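PDB 4D7K: 8-amino-8-demethylriboflavin N,N-dimethyltransferase from Streptomyces davawensis, which transfers two methyl groups from S-adenosyl-L-methionine to 8-amino-8-demethyl-D-riboflavin, completing the biosynthesis of the antibiotic roseoflavin. Local coordinates for residues Met104-Ala109 with Arg152-Ala157; Ala183-Gly188 with Gly235-Val240; Gly187-Phe192 with Ala214-Lys219; Gly195-Thr198 with Ser202-Gly205. All coordinates share one frame; numbering follows the deposited sequence.

Overall arrangement
The four contacts come in two groups along the chain. Interaction 1 closes first and pairs helix 102-107 with helix 149-165, next to the second subunit; its centre lies about 26 Å from that of interaction 2 and about 19 Å from that of interaction 3. Interactions 2, 3 and 4 all belong to the Rossmann-like methyltransferase domain. Interactions 2 and 3 share Gly187 and Gly188 of the glycine-rich turn after strand 181-185, their centres about 12 Å apart. Interaction 4 uses the far end of helix 191-199, where the chain turns back into strand 204-209. Interaction 1 thus lies by the dimer interface, interactions 2 and 3 by the predicted cofactor site.

Interaction 1: Met104-Ala109 with Arg152-Ala157; sequences MTTFFA and RDEFDA
Phe107 and Phe155 meet as a tilted T-shaped (edge-to-face) pair, the aromatic half of a helix-to-helix packing that joins helix 102-107 to the long helix 149-165. The edge of Phe155 is turned toward one face of Phe107, with ring centroids 5.2 Å apart and planes at 60°. The closest approach is CD1 of Phe155 to CZ of Phe107, 3.6 Å, toward the rim of the face. The two side chains lie side by side and point the same way, each with CG anti to its own backbone nitrogen. The chi1 of Phe107, 174°, sets its ring beneath CB of Phe155, which lies 4.2 Å from the Phe107 centroid, an off-centre CH-pi contact.

One residue earlier in each helix, Thr106 and Glu154 cross at about a right angle. OG1 of Thr106 lies 3.1 Å from CD of Glu154 and 3.3 Å from its OE1, but the angle to OE1 is poor and there is no hydrogen bond. Each is held from outside: Thr106 OG1 bonds to the carbonyl of Arg102, while Glu154 OE2 makes a salt bridge to Lys35 of helix 13-35. Glu110 brings a like charge close to Glu154 OE1, which may raise the affinity of this pair for a proton.

Further out, Val113 of helix 111-118 packs on Phe107, and Lys25 of the second subunit makes a cation-pi contact with Phe108, so the cluster reaches the dimer interface. At the edge of the Phe107 ring the aromatic packing continues within its own segment: CD2 of Phe107 sits 3.7 Å above the centre of the Phe108 ring.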
loop_
_atom_site.group_PDB
_atom_site.type_symbol
_atom_site.label_atom_id
_atom_site.label_comp_id
_atom_site.label_asym_id
_atom_site.label_seq_id
_atom_site.Cartn_x
_atom_site.Cartn_y
_atom_site.Cartn_z
ATOM N N MET A 104 -1.258 -9.393 10.341
ATOM C CA MET A 104 -1.655 -8.936 9.013
ATOM C C MET A 104 -0.736 -7.827 8.498
ATOM O O MET A 104 -0.567 -7.660 7.291
ATOM C CB MET A 104 -3.105 -8.450 9.022
ATOM C CG MET A 104 -3.298 -7.086 9.656
ATOM S SD MET A 104 -4.941 -6.409 9.362
ATOM C CE MET A 104 -5.960 -7.601 10.228
ATOM N N THR A 105 -0.130 -7.081 9.415
ATOM C CA THR A 105 0.688 -5.936 9.040
ATOM C C THR A 105 2.081 -6.380 8.580
ATOM O O THR A 105 2.710 -5.709 7.766
ATOM C CB THR A 105 0.784 -4.931 10.214
ATOM O OG1 THR A 105 -0.539 -4.567 10.626
ATOM C CG2 THR A 105 1.526 -3.672 9.807
ATOM N N THR A 106 2.548 -7.525 9.076
ATOM C CA THR A 106 3.856 -8.042 8.682
ATOM C C THR A 106 3.805 -9.062 7.540
ATOM O O THR A 106 4.669 -9.046 6.665
ATOM C CB THR A 106 4.589 -8.699 9.871
ATOM O OG1 THR A 106 3.747 -9.695 10.468
ATOM C CG2 THR A 106 4.957 -7.656 10.914
ATOM N N PHE A 107 2.807 -9.944 7.547
ATOM C CA PHE A 107 2.780 -11.050 6.586
ATOM C C PHE A 107 2.731 -10.589 5.135
ATOM O O PHE A 107 3.503 -11.064 4.301
ATOM C CB PHE A 107 1.591 -11.980 6.841
ATOM C CG PHE A 107 1.436 -13.049 5.788
ATOM C CD1 PHE A 107 2.283 -14.143 5.764
ATOM C CD2 PHE A 107 0.461 -12.945 4.808
ATOM C CE1 PHE A 107 2.153 -15.120 4.787
ATOM C CE2 PHE A 107 0.328 -13.919 3.828
ATOM C CZ PHE A 107 1.175 -15.007 3.820
ATOM N N PHE A 108 1.820 -9.667 4.835
ATOM C CA PHE A 108 1.586 -9.239 3.457
ATOM C C PHE A 108 2.679 -8.316 2.927
ATOM O O PHE A 108 2.607 -7.849 1.790
ATOM C CB PHE A 108 0.216 -8.561 3.344
ATOM C CG PHE A 108 -0.927 -9.493 3.604
ATOM C CD1 PHE A 108 -1.411 -10.311 2.595
ATOM C CD2 PHE A 108 -1.484 -9.589 4.865
ATOM C CE1 PHE A 108 -2.447 -11.190 2.834
ATOM C CE2 PHE A 108 -2.521 -10.467 5.113
ATOM C CZ PHE A 108 -3.004 -11.268 4.095
ATOM N N ALA A 109 3.693 -8.061 3.746
ATOM C CA ALA A 109 4.803 -7.212 3.332
ATOM C C ALA A 109 6.114 -7.972 3.403
ATOM O O ALA A 109 7.179 -7.408 3.170
ATOM C CB ALA A 109 4.866 -5.959 4.185
ATOM N N ARG A 152 5.163 -18.209 8.842
ATOM C CA ARG A 152 4.052 -19.083 9.204
ATOM C C ARG A 152 3.273 -18.543 10.405
ATOM O O ARG A 152 2.045 -18.576 10.423
ATOM C CB ARG A 152 4.552 -20.497 9.505
ATOM C CG ARG A 152 3.466 -21.425 10.026
ATOM C CD ARG A 152 3.945 -22.862 10.149
ATOM N NE ARG A 152 4.799 -23.076 11.313
ATOM C CZ ARG A 152 6.027 -23.583 11.261
ATOM N NH1 ARG A 152 6.565 -23.928 10.098
ATOM N NH2 ARG A 152 6.721 -23.742 12.379
ATOM N N ASP A 153 3.995 -18.042 11.403
ATOM C CA ASP A 153 3.374 -17.541 12.627
ATOM C C ASP A 153 2.680 -16.196 12.423
ATOM O O ASP A 153 1.684 -15.898 13.080
ATOM C CB ASP A 153 4.417 -17.423 13.742
ATOM C CG ASP A 153 4.945 -18.771 14.189
ATOM O OD1 ASP A 153 4.296 -19.795 13.884
ATOM O OD2 ASP A 153 6.002 -18.810 14.856
ATOM N N GLU A 154 3.212 -15.379 11.522
ATOM C CA GLU A 154 2.555 -14.130 11.166
ATOM C C GLU A 154 1.288 -14.402 10.360
ATOM O O GLU A 154 0.299 -13.674 10.475
ATOM C CB GLU A 154 3.507 -13.229 10.384
ATOM C CG GLU A 154 4.634 -12.669 11.232
ATOM C CD GLU A 154 5.714 -12.025 10.399
ATOM O OE1 GLU A 154 5.581 -12.038 9.157
ATOM O OE2 GLU A 154 6.693 -11.510 10.982
ATOM N N PHE A 155 1.324 -15.457 9.550
ATOM C CA PHE A 155 0.170 -15.850 8.751
ATOM C C PHE A 155 -0.983 -16.298 9.642
ATOM O O PHE A 155 -2.126 -15.888 9.448
ATOM C CB PHE A 155 0.535 -16.974 7.770
ATOM C CG PHE A 155 -0.641 -17.483 6.983
ATOM C CD1 PHE A 155 -1.141 -16.756 5.912
ATOM C CD2 PHE A 155 -1.266 -18.674 7.327
ATOM C CE1 PHE A 155 -2.230 -17.211 5.193
ATOM C CE2 PHE A 155 -2.354 -19.136 6.611
ATOM C CZ PHE A 155 -2.837 -18.401 5.541
ATOM N N ASP A 156 -0.678 -17.151 10.615
ATOM C CA ASP A 156 -1.698 -17.673 11.519
ATOM C C ASP A 156 -2.318 -16.552 12.358
ATOM O O ASP A 156 -3.528 -16.540 12.596
ATOM C CB ASP A 156 -1.104 -18.749 12.424
ATOM C CG ASP A 156 -0.650 -19.984 11.654
ATOM O OD1 ASP A 156 -1.357 -20.408 10.713
ATOM O OD2 ASP A 156 0.418 -20.535 11.995
ATOM N N ALA A 157 -1.485 -15.616 12.798
ATOM C CA ALA A 157 -1.965 -14.458 13.540
ATOM C C ALA A 157 -2.874 -13.611 12.658
ATOM O O ALA A 157 -3.922 -13.152 13.103
ATOM C CB ALA A 157 -0.802 -13.631 14.052
#

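Interaction 2: Ala183-Gly188 with Gly235-Val240; sequences ADIGGG and GDFFDV
Ile185 lays its CG2 methyl squarely over one face of the Phe237 ring, 4.0 Å from the centroid and only 4° off the ring normal, a CH-pi contact that forms the tight part of this arrangement. The methyl reaches the ring because CG1 lies beside the backbone nitrogen (chi1 -49°), which puts CG2 anti to that nitrogen. Just beyond, Gly186 adds bare backbone: its CA is 3.9 Å from CZ of Phe237, approaching obliquely.

The glycine starts the glycine-rich turn of a class I methyltransferase, here a type II beta turn from Asp184 to Gly187, and Gly235, Asp236 and Phe237 are predicted to bind S-adenosyl-L-methionine. The opposing loop is looser. Its Asp236 is exposed, and the order there is local: OD2 of Asp236 accepts from Phe238 N at 3.0 Å in an Asx turn, met from above the carboxylate plane.

Strand 181-185 runs between strands 204-209 and 247-251, bonded through its backbone to both. Val208 of the first packs on Ile185 and Phe237 alike, while Leu265 of helix 259-270 and Trp257 of a loop also pack on Phe237.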
loop_
_atom_site.group_PDB
_atom_site.type_symbol
_atom_site.label_atom_id
_atom_site.label_comp_id
_atom_site.label_asym_id
_atom_site.label_seq_id
_atom_site.Cartn_x
_atom_site.Cartn_y
_atom_site.Cartn_z
ATOM N N ALA A 183 -22.689 -27.169 14.707
ATOM C CA ALA A 183 -21.644 -28.089 14.285
ATOM C C ALA A 183 -20.667 -27.370 13.368
ATOM O O ALA A 183 -20.908 -27.241 12.166
ATOM C CB ALA A 183 -22.243 -29.303 13.589
ATOM N N ASP A 184 -19.567 -26.897 13.943
ATOM C CA ASP A 184 -18.565 -26.163 13.184
ATOM C C ASP A 184 -17.595 -27.121 12.503
ATOM O O ASP A 184 -16.669 -27.629 13.132
ATOM C CB ASP A 184 -17.805 -25.194 14.091
ATOM C CG ASP A 184 -17.202 -24.027 13.324
ATOM O OD1 ASP A 184 -16.932 -24.180 12.112
ATOM O OD2 ASP A 184 -17.001 -22.955 13.932
ATOM N N ILE A 185 -17.815 -27.363 11.217
ATOM C CA ILE A 185 -16.957 -28.257 10.450
ATOM C C ILE A 185 -15.743 -27.503 9.924
ATOM O O ILE A 185 -15.864 -26.651 9.041
ATOM C CB ILE A 185 -17.710 -28.899 9.271
ATOM C CG1 ILE A 185 -19.045 -29.475 9.745
ATOM C CG2 ILE A 185 -16.856 -29.973 8.608
ATOM C CD1 ILE A 185 -18.911 -30.463 10.882
ATOM N N GLY A 186 -14.577 -27.820 10.478
ATOM C CA GLY A 186 -13.344 -27.137 10.134
ATOM C C GLY A 186 -13.207 -25.831 10.893
ATOM O O GLY A 186 -12.671 -24.856 10.370
ATOM N N GLY A 187 -13.688 -25.818 12.134
ATOM C CA GLY A 187 -13.722 -24.606 12.933
ATOM C C GLY A 187 -12.442 -24.268 13.679
ATOM O O GLY A 187 -12.458 -23.429 14.581
ATOM N N GLY A 188 -11.340 -24.914 13.309
ATOM C CA GLY A 188 -10.040 -24.627 13.894
ATOM C C GLY A 188 -9.979 -24.793 15.403
ATOM O O GLY A 188 -10.276 -25.866 15.933
ATOM N N GLY A 235 -10.488 -35.840 13.928
ATOM C CA GLY A 235 -10.329 -36.862 12.910
ATOM C C GLY A 235 -10.732 -36.401 11.523
ATOM O O GLY A 235 -10.937 -35.212 11.283
ATOM N N ASP A 236 -10.839 -37.356 10.604
ATOM C CA ASP A 236 -11.261 -37.073 9.238
ATOM C C ASP A 236 -12.728 -36.655 9.211
ATOM O O ASP A 236 -13.545 -37.198 9.956
ATOM C CB ASP A 236 -11.031 -38.298 8.350
ATOM C CG ASP A 236 -11.405 -38.049 6.905
ATOM O OD1 ASP A 236 -10.550 -37.548 6.144
ATOM O OD2 ASP A 236 -12.555 -38.361 6.527
ATOM N N PHE A 237 -13.052 -35.689 8.355
ATOM C CA PHE A 237 -14.405 -35.137 8.272
ATOM C C PHE A 237 -15.490 -36.198 8.070
ATOM O O PHE A 237 -16.535 -36.151 8.713
ATOM C CB PHE A 237 -14.489 -34.111 7.138
ATOM C CG PHE A 237 -13.846 -32.791 7.458
ATOM C CD1 PHE A 237 -13.501 -32.467 8.758
ATOM C CD2 PHE A 237 -13.595 -31.868 6.454
ATOM C CE1 PHE A 237 -12.912 -31.249 9.052
ATOM C CE2 PHE A 237 -13.008 -30.651 6.740
ATOM C CZ PHE A 237 -12.666 -30.341 8.041
ATOM N N PHE A 238 -15.234 -37.155 7.185
ATOM C CA PHE A 238 -16.241 -38.144 6.806
ATOM C C PHE A 238 -16.504 -39.209 7.874
ATOM O O PHE A 238 -17.292 -40.129 7.655
ATOM C CB PHE A 238 -15.830 -38.830 5.501
ATOM C CG PHE A 238 -15.838 -37.917 4.310
ATOM C CD1 PHE A 238 -16.985 -37.761 3.550
ATOM C CD2 PHE A 238 -14.699 -37.217 3.949
ATOM C CE1 PHE A 238 -16.998 -36.924 2.451
ATOM C CE2 PHE A 238 -14.705 -36.376 2.850
ATOM C CZ PHE A 238 -15.857 -36.231 2.100
ATOM N N ASP A 239 -15.850 -39.086 9.024
ATOM C CA ASP A 239 -16.014 -40.067 10.091
ATOM C C ASP A 239 -16.617 -39.463 11.355
ATOM O O ASP A 239 -17.539 -40.028 11.943
ATOM C CB ASP A 239 -14.669 -40.720 10.426
ATOM C CG ASP A 239 -14.126 -41.556 9.284
ATOM O OD1 ASP A 239 -14.483 -42.750 9.198
ATOM O OD2 ASP A 239 -13.340 -41.020 8.474
ATOM N N VAL A 240 -16.098 -38.313 11.767
ATOM C CA VAL A 240 -16.474 -37.728 13.049
ATOM C C VAL A 240 -17.626 -36.730 12.948
ATOM O O VAL A 240 -17.821 -35.913 13.847
ATOM C CB VAL A 240 -15.269 -37.026 13.707
ATOM C CG1 VAL A 240 -14.180 -38.038 14.031
ATOM C CG2 VAL A 240 -14.729 -35.929 12.798
#

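Interaction 3: Gly187-Phe192 with Ala214-Lys219; sequences GGRGQF and AASAHK
The carbonyl of Arg189 is the flat group that meets Ala217, and no ring or guanidinium is stacked between the two segments. The Arg189 O atom lies 3.4 Å from CA of Ala217, a CA-H...O contact with 140° at the hydrogen. His218 leaves the helix with its CB pointing away from the turn; one face of its ring carries the carbonyl oxygen of Ala214, 3.6 Å above the plane and toward the rim.

This is the glycine-rich turn of a Rossmann-like methyltransferase leaning on helix 214-223. Gly187 to Gly190 form a type II' beta turn, closed by Gly190 N bonding to Gly187 O at 3.0 Å, and Gly190 is the N-cap of helix 191-199. The backbone comes so close that the CA atoms of Arg189 and Ala217 are 3.8 Å apart, an approach consistent with the small side chain of Ala217, whose CB lies 3.6 Å from Arg189 O.

Beside this backbone contact the packing thins. Arg189 holds CG between its backbone nitrogen and carbonyl carbon (chi1 64°), and from there the extended chain carries the guanidinium away from the helix. Val160 of helix 149-165 packs against this arginine, and Asp209, predicted to bind S-adenosyl-L-methionine, accepts from Gly188 N, which ties the turn to the probable cofactor site. Near the helix, CB of Arg189 rests 3.6 Å from Ser216 OG, with CD of Arg189 a little farther, 4.2 Å from the same oxygen.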
loop_
_atom_site.group_PDB
_atom_site.type_symbol
_atom_site.label_atom_id
_atom_site.label_comp_id
_atom_site.label_asym_id
_atom_site.label_seq_id
_atom_site.Cartn_x
_atom_site.Cartn_y
_atom_site.Cartn_z
ATOM N N GLY A 187 -13.688 -25.818 12.134
ATOM C CA GLY A 187 -13.722 -24.606 12.933
ATOM C C GLY A 187 -12.442 -24.268 13.679
ATOM O O GLY A 187 -12.458 -23.429 14.581
ATOM N N GLY A 188 -11.340 -24.914 13.309
ATOM C CA GLY A 188 -10.040 -24.627 13.894
ATOM C C GLY A 188 -9.979 -24.793 15.403
ATOM O O GLY A 188 -10.276 -25.866 15.933
ATOM N N ARG A 189 -9.596 -23.726 16.099
ATOM C CA ARG A 189 -9.479 -23.764 17.553
ATOM C C ARG A 189 -10.811 -23.464 18.240
ATOM O O ARG A 189 -10.939 -23.625 19.453
ATOM C CB ARG A 189 -8.406 -22.781 18.030
ATOM C CG ARG A 189 -8.716 -21.325 17.740
ATOM C CD ARG A 189 -7.682 -20.405 18.375
ATOM N NE ARG A 189 -8.183 -19.038 18.504
ATOM C CZ ARG A 189 -7.536 -18.056 19.123
ATOM N NH1 ARG A 189 -6.352 -18.281 19.673
ATOM N NH2 ARG A 189 -8.074 -16.846 19.192
ATOM N N GLY A 190 -11.798 -23.026 17.463
ATOM C CA GLY A 190 -13.135 -22.805 17.987
ATOM C C GLY A 190 -13.541 -21.347 18.101
ATOM O O GLY A 190 -14.504 -21.023 18.796
ATOM N N GLN A 191 -12.816 -20.476 17.405
ATOM C CA GLN A 191 -13.026 -19.032 17.481
ATOM C C GLN A 191 -14.447 -18.624 17.101
ATOM O O GLN A 191 -15.139 -17.961 17.875
ATOM C CB GLN A 191 -12.017 -18.314 16.580
ATOM C CG GLN A 191 -11.985 -16.800 16.718
ATOM C CD GLN A 191 -10.958 -16.158 15.797
ATOM O OE1 GLN A 191 -10.653 -16.685 14.729
ATOM N NE2 GLN A 191 -10.417 -15.023 16.213
ATOM N N PHE A 192 -14.879 -19.023 15.910
ATOM C CA PHE A 192 -16.225 -18.707 15.445
ATOM C C PHE A 192 -17.294 -19.317 16.345
ATOM O O PHE A 192 -18.224 -18.634 16.773
ATOM C CB PHE A 192 -16.431 -19.191 14.008
ATOM C CG PHE A 192 -17.836 -19.013 13.509
ATOM C CD1 PHE A 192 -18.304 -17.757 13.162
ATOM C CD2 PHE A 192 -18.687 -20.097 13.389
ATOM C CE1 PHE A 192 -19.596 -17.586 12.704
ATOM C CE2 PHE A 192 -19.981 -19.931 12.932
ATOM C CZ PHE A 192 -20.436 -18.675 12.589
ATOM N N ALA A 214 -5.834 -29.778 17.803
ATOM C CA ALA A 214 -6.569 -30.396 18.904
ATOM C C ALA A 214 -6.264 -29.742 20.250
ATOM O O ALA A 214 -7.178 -29.396 21.002
ATOM C CB ALA A 214 -6.267 -31.885 18.965
ATOM N N ALA A 215 -4.979 -29.577 20.553
ATOM C CA ALA A 215 -4.561 -28.988 21.822
ATOM C C ALA A 215 -4.866 -27.493 21.856
ATOM O O ALA A 215 -5.245 -26.949 22.893
ATOM C CB ALA A 215 -3.076 -29.237 22.066
ATOM N N SER A 216 -4.699 -26.836 20.714
ATOM C CA SER A 216 -5.001 -25.415 20.592
ATOM C C SER A 216 -6.471 -25.134 20.885
ATOM O O SER A 216 -6.815 -24.109 21.478
ATOM C CB SER A 216 -4.640 -24.921 19.190
ATOM O OG SER A 216 -5.018 -23.570 19.011
ATOM N N ALA A 217 -7.332 -26.057 20.468
ATOM C CA ALA A 217 -8.770 -25.899 20.634
ATOM C C ALA A 217 -9.189 -26.078 22.087
ATOM O O ALA A 217 -10.038 -25.341 22.585
ATOM C CB ALA A 217 -9.516 -26.882 19.743
ATOM N N HIS A 218 -8.595 -27.062 22.760
ATOM C CA HIS A 218 -8.888 -27.322 24.172
ATOM C C HIS A 218 -8.508 -26.142 25.061
ATOM O O HIS A 218 -9.239 -25.794 25.989
ATOM C CB HIS A 218 -8.158 -28.580 24.658
ATOM C CG HIS A 218 -8.788 -29.862 24.215
ATOM N ND1 HIS A 218 -8.102 -31.055 24.165
ATOM C CD2 HIS A 218 -10.052 -30.137 23.803
ATOM C CE1 HIS A 218 -8.909 -32.008 23.740
ATOM N NE2 HIS A 218 -10.094 -31.482 23.511
ATOM N N LYS A 219 -7.360 -25.536 24.777
ATOM C CA LYS A 219 -6.872 -24.422 25.579
ATOM C C LYS A 219 -7.726 -23.176 25.368
ATOM O O LYS A 219 -8.140 -22.538 26.336
ATOM C CB LYS A 219 -5.402 -24.126 25.258
ATOM C CG LYS A 219 -4.770 -23.094 26.181
ATOM C CD LYS A 219 -3.302 -22.849 25.855
ATOM C CE LYS A 219 -2.437 -24.040 26.242
ATOM N NZ LYS A 219 -0.978 -23.756 26.102
#

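Interaction 4: Gly195-Thr198 with Ser202-Gly205; sequences GVLT and SSTG
Leu197 against Ser203, Thr204 and Gly205 is a side-chain-to-backbone contact at the turn of a beta-alpha-beta crossover, in which strand 181-185, helix 191-199 and strand 204-209 follow one another in the Rossmann-like domain. The helix lies over the sheet here, and its leucine is the wedge between helix and incoming strand.

The isobutyl group spreads along the strand. CG of Leu197 is 4.0 Å from OG of Ser203, CD1 of Leu197 reaches the carbonyl O of Thr204 at 3.9 Å, and CD2 extends to the next residue. The chi1 of Leu197, -97°, lies off the staggered positions, which suggests some torsional strain. Thr204 turns its own side chain away, so the methyl meets its peptide, and Gly205 has no side chain to keep the leucine from the backbone.

No hydrogen bond spans the two segments directly; Arg229 supplies a bridge, its NH2 bonding to both Leu197 O and Ser203 O. CB of Ser203 points toward the helix, and its OG is bound to the carbonyl of Val200 in the connecting turn, which fixes its rotation with OG between the backbone nitrogen and the carbonyl carbon (chi1 73°). Phe182 of strand 181-185 packs on both Leu197 and Ser203. At the far end of the leucine, CD2 of Leu197 comes to 4.2 Å from Gly205 N.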
loop_
_atom_site.group_PDB
_atom_site.type_symbol
_atom_site.label_atom_id
_atom_site.label_comp_id
_atom_site.label_asym_id
_atom_site.label_seq_id
_atom_site.Cartn_x
_atom_site.Cartn_y
_atom_site.Cartn_z
ATOM N N GLY A 195 -17.789 -17.442 19.488
ATOM C CA GLY A 195 -18.538 -16.212 19.284
ATOM C C GLY A 195 -20.040 -16.442 19.245
ATOM O O GLY A 195 -20.814 -15.695 19.845
ATOM N N VAL A 196 -20.450 -17.490 18.534
ATOM C CA VAL A 196 -21.860 -17.826 18.386
ATOM C C VAL A 196 -22.469 -18.294 19.702
ATOM O O VAL A 196 -23.587 -17.913 20.045
ATOM C CB VAL A 196 -22.060 -18.918 17.316
ATOM C CG1 VAL A 196 -23.524 -19.254 17.170
ATOM C CG2 VAL A 196 -21.491 -18.463 15.982
ATOM N N LEU A 197 -21.731 -19.112 20.446
ATOM C CA LEU A 197 -22.216 -19.615 21.731
ATOM C C LEU A 197 -22.349 -18.509 22.780
ATOM O O LEU A 197 -23.111 -18.641 23.740
ATOM C CB LEU A 197 -21.297 -20.719 22.257
ATOM C CG LEU A 197 -21.736 -22.162 21.987
ATOM C CD1 LEU A 197 -21.703 -22.480 20.505
ATOM C CD2 LEU A 197 -20.874 -23.144 22.761
ATOM N N THR A 198 -21.605 -17.424 22.600
ATOM C CA THR A 198 -21.699 -16.285 23.505
ATOM C C THR A 198 -22.910 -15.432 23.139
ATOM O O THR A 198 -23.492 -14.767 23.994
ATOM C CB THR A 198 -20.423 -15.419 23.467
ATOM O OG1 THR A 198 -19.271 -16.258 23.612
ATOM C CG2 THR A 198 -20.437 -14.383 24.588
ATOM N N SER A 202 -28.176 -20.003 25.624
ATOM C CA SER A 202 -28.657 -21.357 25.861
ATOM C C SER A 202 -28.445 -22.233 24.632
ATOM O O SER A 202 -29.389 -22.519 23.896
ATOM C CB SER A 202 -30.138 -21.337 26.248
ATOM O OG SER A 202 -30.359 -20.504 27.373
ATOM N N SER A 203 -27.203 -22.654 24.414
ATOM C CA SER A 203 -26.874 -23.495 23.269
ATOM C C SER A 203 -25.540 -24.208 23.451
ATOM O O SER A 203 -24.710 -23.805 24.267
ATOM C CB SER A 203 -26.837 -22.664 21.986
ATOM O OG SER A 203 -25.688 -21.838 21.948
ATOM N N THR A 204 -25.340 -25.273 22.682
ATOM C CA THR A 204 -24.097 -26.031 22.721
ATOM C C THR A 204 -23.497 -26.113 21.325
ATOM O O THR A 204 -24.073 -25.601 20.364
ATOM C CB THR A 204 -24.310 -27.452 23.271
ATOM O OG1 THR A 204 -25.200 -28.171 22.410
ATOM C CG2 THR A 204 -24.898 -27.397 24.674
ATOM N N GLY A 205 -22.339 -26.757 21.217
ATOM C CA GLY A 205 -21.652 -26.852 19.943
ATOM C C GLY A 205 -20.796 -28.091 19.786
ATOM O O GLY A 205 -20.458 -28.758 20.763
#